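Local structure of F420-reducing hydrogenase, subunit beta (Methanothermobacter marburgensis, 4OMF) at residues V2-I9 / L251-K262. The protein is the flavin- and iron-sulfur-containing beta subunit of a hydrogenase, in which electrons from hydrogen probably reach coenzyme F420 through its FAD. Sequence-based numbering, arbitrary orientation.
Sequences VLGTYKEI and LGLLEKLAAQKK. With SF4 (iron/sulfur cluster), chain N.
L3 packs its isobutyl group against one side of helix 251-275, crossing the side chain of E255 at about a right angle. Its CB leads to CG, set anti to the carbonyl carbon (chi1 -72°), which passes 4.2 Å from E255 CG. Beyond this branch point the two methyls part: L3 CD1 meets L251 CD1 at 3.7 Å, and L3 CD2 lies 3.9 Å from L254 CG with the methyl of A258 also beside it. The leucine thus spans L251, L254, E255 and A258, about two helical turns. Cut back to an alanine, L3 would probably lose both methyl contacts, opening a gap between the 2-9 backbone and the helix and leaving L251 CD1 with I9 as its remaining neighbour from segment 2-9. I9, at the start of strand 8-14, brings CD1 to 3.8 Å from L251 CD1, the two side chains at roughly right angles; the same I9 methyl sits over one face of the Y6 ring, toward its rim. At the other end, V2 CG2 lies 4.0 Å from A258 CB. K262 runs extended as far as CE, which lies 3.5 Å from V2 O; there the chain bends (chi4 -60°) and turns its ammonium to a salt bridge with E201 and a hydrogen bond to the K196 carbonyl. The next residue back, K261, extends in another direction: its NZ stands 3.4 Å from S1 of the iron-sulfur cluster and is hydrogen-bonded to the carbonyls of C134 and D197. The arrangement joins the N-terminal segment and an inner strand of the mixed sheet to the long C-terminal helix, with the side chain of L254 about 6 Å from the bound FAD. Methyl and methylene packing joins the segments, whereas the lysine charges are engaged elsewhere, so the fit here probably depends on side-chain shape more than on polar pairing.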
loop_
_atom_site.group_PDB
_atom_site.type_symbol
_atom_site.label_atom_id
_atom_site.label_comp_id
_atom_site.label_asym_id
_atom_site.label_seq_id
_atom_site.Cartn_x
_atom_site.Cartn_y
_atom_site.Cartn_z
ATOM N N VAL C 2 16.969 -6.140 40.092
ATOM C CA VAL C 2 16.127 -6.688 39.032
ATOM C C VAL C 2 14.766 -6.017 39.006
ATOM O O VAL C 2 13.904 -6.409 38.248
ATOM C CB VAL C 2 15.903 -8.215 39.195
ATOM C CG1 VAL C 2 17.223 -8.967 39.134
ATOM C CG2 VAL C 2 15.163 -8.515 40.506
ATOM N N LEU C 3 14.584 -5.013 39.854
ATOM C CA LEU C 3 13.300 -4.348 39.996
ATOM C C LEU C 3 13.329 -2.941 39.423
ATOM O O LEU C 3 12.351 -2.220 39.518
ATOM C CB LEU C 3 12.871 -4.297 41.470
ATOM C CG LEU C 3 12.407 -5.597 42.154
ATOM C CD1 LEU C 3 11.850 -5.307 43.541
ATOM C CD2 LEU C 3 11.359 -6.328 41.308
ATOM N N GLY C 4 14.447 -2.555 38.818
ATOM C CA GLY C 4 14.576 -1.217 38.291
ATOM C C GLY C 4 14.810 -0.216 39.409
ATOM O O GLY C 4 15.008 -0.589 40.564
ATOM N N THR C 5 14.793 1.061 39.049
ATOM C CA THR C 5 15.053 2.135 39.986
ATOM C C THR C 5 13.752 2.468 40.694
ATOM O O THR C 5 12.714 2.610 40.034
ATOM C CB THR C 5 15.612 3.362 39.256
ATOM O OG1 THR C 5 16.824 2.990 38.585
ATOM C CG2 THR C 5 15.885 4.504 40.226
ATOM N N TYR C 6 13.783 2.555 42.027
ATOM C CA TYR C 6 12.569 2.933 42.762
ATOM C C TYR C 6 12.850 3.719 44.039
ATOM O O TYR C 6 13.972 3.741 44.533
ATOM C CB TYR C 6 11.737 1.698 43.115
ATOM C CG TYR C 6 12.457 0.664 43.944
ATOM C CD1 TYR C 6 13.077 -0.430 43.341
ATOM C CD2 TYR C 6 12.503 0.764 45.324
ATOM C CE1 TYR C 6 13.736 -1.387 44.095
ATOM C CE2 TYR C 6 13.177 -0.187 46.092
ATOM C CZ TYR C 6 13.784 -1.257 45.466
ATOM O OH TYR C 6 14.433 -2.204 46.209
ATOM N N LYS C 7 11.810 4.339 44.577
ATOM C CA LYS C 7 11.943 5.142 45.791
ATOM C C LYS C 7 11.429 4.382 46.995
ATOM O O LYS C 7 12.051 4.372 48.061
ATOM C CB LYS C 7 11.192 6.469 45.638
ATOM C CG LYS C 7 11.859 7.449 44.674
ATOM C CD LYS C 7 11.086 8.757 44.557
ATOM C CE LYS C 7 11.674 9.640 43.465
ATOM N NZ LYS C 7 13.035 10.118 43.794
ATOM N N GLU C 8 10.285 3.730 46.827
ATOM C CA GLU C 8 9.707 2.950 47.917
ATOM C C GLU C 8 8.848 1.814 47.379
ATOM O O GLU C 8 8.266 1.940 46.312
ATOM C CB GLU C 8 8.875 3.848 48.834
ATOM C CG GLU C 8 8.476 3.148 50.131
ATOM C CD GLU C 8 7.941 4.104 51.178
ATOM O OE1 GLU C 8 7.942 5.323 50.920
ATOM O OE2 GLU C 8 7.526 3.630 52.260
ATOM N N ILE C 9 8.800 0.704 48.115
ATOM C CA ILE C 9 7.906 -0.407 47.806
ATOM C C ILE C 9 7.035 -0.709 49.022
ATOM O O ILE C 9 7.557 -0.907 50.124
ATOM C CB ILE C 9 8.679 -1.682 47.415
ATOM C CG1 ILE C 9 9.598 -1.398 46.216
ATOM C CG2 ILE C 9 7.700 -2.814 47.118
ATOM C CD1 ILE C 9 10.391 -2.611 45.749
ATOM N N LEU C 251 8.681 -9.475 48.975
ATOM C CA LEU C 251 9.545 -9.048 47.879
ATOM C C LEU C 251 10.351 -10.183 47.239
ATOM O O LEU C 251 10.734 -10.097 46.070
ATOM C CB LEU C 251 10.495 -7.961 48.389
ATOM C CG LEU C 251 11.088 -6.977 47.385
ATOM C CD1 LEU C 251 9.983 -6.330 46.554
ATOM C CD2 LEU C 251 11.915 -5.916 48.114
ATOM N N GLY C 252 10.613 -11.238 48.003
ATOM C CA GLY C 252 11.388 -12.362 47.502
ATOM C C GLY C 252 10.756 -12.999 46.272
ATOM O O GLY C 252 11.447 -13.379 45.318
ATOM N N LEU C 253 9.433 -13.118 46.284
ATOM C CA LEU C 253 8.744 -13.757 45.169
ATOM C C LEU C 253 8.765 -12.834 43.956
ATOM O O LEU C 253 8.961 -13.285 42.837
ATOM C CB LEU C 253 7.304 -14.119 45.544
ATOM C CG LEU C 253 6.420 -14.674 44.425
ATOM C CD1 LEU C 253 7.017 -15.949 43.812
ATOM C CD2 LEU C 253 4.984 -14.914 44.904
ATOM N N LEU C 254 8.579 -11.541 44.195
ATOM C CA LEU C 254 8.622 -10.554 43.123
ATOM C C LEU C 254 9.997 -10.578 42.454
ATOM O O LEU C 254 10.105 -10.629 41.232
ATOM C CB LEU C 254 8.299 -9.150 43.660
ATOM C CG LEU C 254 8.073 -8.049 42.619
ATOM C CD1 LEU C 254 6.986 -8.434 41.622
ATOM C CD2 LEU C 254 7.719 -6.733 43.296
ATOM N N GLU C 255 11.053 -10.551 43.260
ATOM C CA GLU C 255 12.402 -10.565 42.711
ATOM C C GLU C 255 12.687 -11.872 41.969
ATOM O O GLU C 255 13.393 -11.877 40.964
ATOM C CB GLU C 255 13.428 -10.346 43.818
ATOM C CG GLU C 255 13.313 -8.958 44.452
ATOM C CD GLU C 255 14.127 -8.812 45.736
ATOM O OE1 GLU C 255 14.365 -9.827 46.426
ATOM O OE2 GLU C 255 14.518 -7.672 46.057
ATOM N N LYS C 256 12.123 -12.978 42.451
ATOM C CA LYS C 256 12.355 -14.258 41.789
ATOM C C LYS C 256 11.777 -14.221 40.380
ATOM O O LYS C 256 12.460 -14.531 39.409
ATOM C CB LYS C 256 11.734 -15.414 42.559
ATOM C CG LYS C 256 12.156 -16.780 42.013
ATOM C CD LYS C 256 11.042 -17.808 42.115
ATOM C CE LYS C 256 10.572 -17.991 43.547
ATOM N NZ LYS C 256 9.327 -18.816 43.608
ATOM N N LEU C 257 10.515 -13.830 40.282
ATOM C CA LEU C 257 9.832 -13.793 38.981
ATOM C C LEU C 257 10.482 -12.789 38.012
ATOM O O LEU C 257 10.645 -13.097 36.834
ATOM C CB LEU C 257 8.345 -13.481 39.174
ATOM C CG LEU C 257 7.604 -14.563 39.985
ATOM C CD1 LEU C 257 6.132 -14.253 40.132
ATOM C CD2 LEU C 257 7.776 -15.924 39.346
ATOM N N ALA C 258 10.868 -11.618 38.516
ATOM C CA ALA C 258 11.549 -10.613 37.698
ATOM C C ALA C 258 12.874 -11.154 37.134
ATOM O O ALA C 258 13.213 -10.912 35.969
ATOM C CB ALA C 258 11.797 -9.309 38.529
ATOM N N ALA C 259 13.609 -11.901 37.954
ATOM C CA ALA C 259 14.873 -12.495 37.517
ATOM C C ALA C 259 14.640 -13.650 36.548
ATOM O O ALA C 259 15.400 -13.814 35.593
ATOM C CB ALA C 259 15.704 -12.971 38.726
ATOM N N GLN C 260 13.603 -14.458 36.801
ATOM C CA GLN C 260 13.215 -15.509 35.857
ATOM C C GLN C 260 12.908 -14.898 34.493
ATOM O O GLN C 260 13.334 -15.425 33.464
ATOM C CB GLN C 260 11.991 -16.303 36.346
ATOM C CG GLN C 260 12.280 -17.280 37.488
ATOM C CD GLN C 260 11.069 -18.107 37.875
ATOM O OE1 GLN C 260 9.998 -17.957 37.302
ATOM N NE2 GLN C 260 11.242 -18.999 38.844
ATOM N N LYS C 261 12.167 -13.794 34.485
ATOM C CA LYS C 261 11.742 -13.217 33.198
ATOM C C LYS C 261 12.961 -12.728 32.426
ATOM O O LYS C 261 13.068 -12.941 31.219
ATOM C CB LYS C 261 10.745 -12.081 33.390
ATOM C CG LYS C 261 10.115 -11.595 32.078
ATOM C CD LYS C 261 9.157 -10.444 32.316
ATOM C CE LYS C 261 8.436 -10.092 30.993
ATOM N NZ LYS C 261 7.486 -8.965 31.164
ATOM N N LYS C 262 13.886 -12.087 33.132
ATOM C CA LYS C 262 15.070 -11.530 32.484
ATOM C C LYS C 262 15.984 -12.622 31.936
ATOM O O LYS C 262 16.533 -12.484 30.850
ATOM C CB LYS C 262 15.850 -10.641 33.449
ATOM C CG LYS C 262 15.204 -9.295 33.696
ATOM C CD LYS C 262 16.032 -8.467 34.656
ATOM C CE LYS C 262 15.267 -7.238 35.125
ATOM N NZ LYS C 262 14.873 -6.343 34.004
HETATM FE FE1 SF4 N . 4.345 -6.596 26.658
HETATM FE FE2 SF4 N . 6.418 -7.764 27.822
HETATM FE FE3 SF4 N . 4.676 -9.269 26.468
HETATM FE FE4 SF4 N . 3.879 -8.171 28.794
HETATM S S1 SF4 N . 5.550 -9.765 28.542
HETATM S S2 SF4 N . 2.696 -8.145 26.796
HETATM S S3 SF4 N . 5.058 -6.239 28.827
HETATM S S4 SF4 N . 6.062 -7.681 25.561
#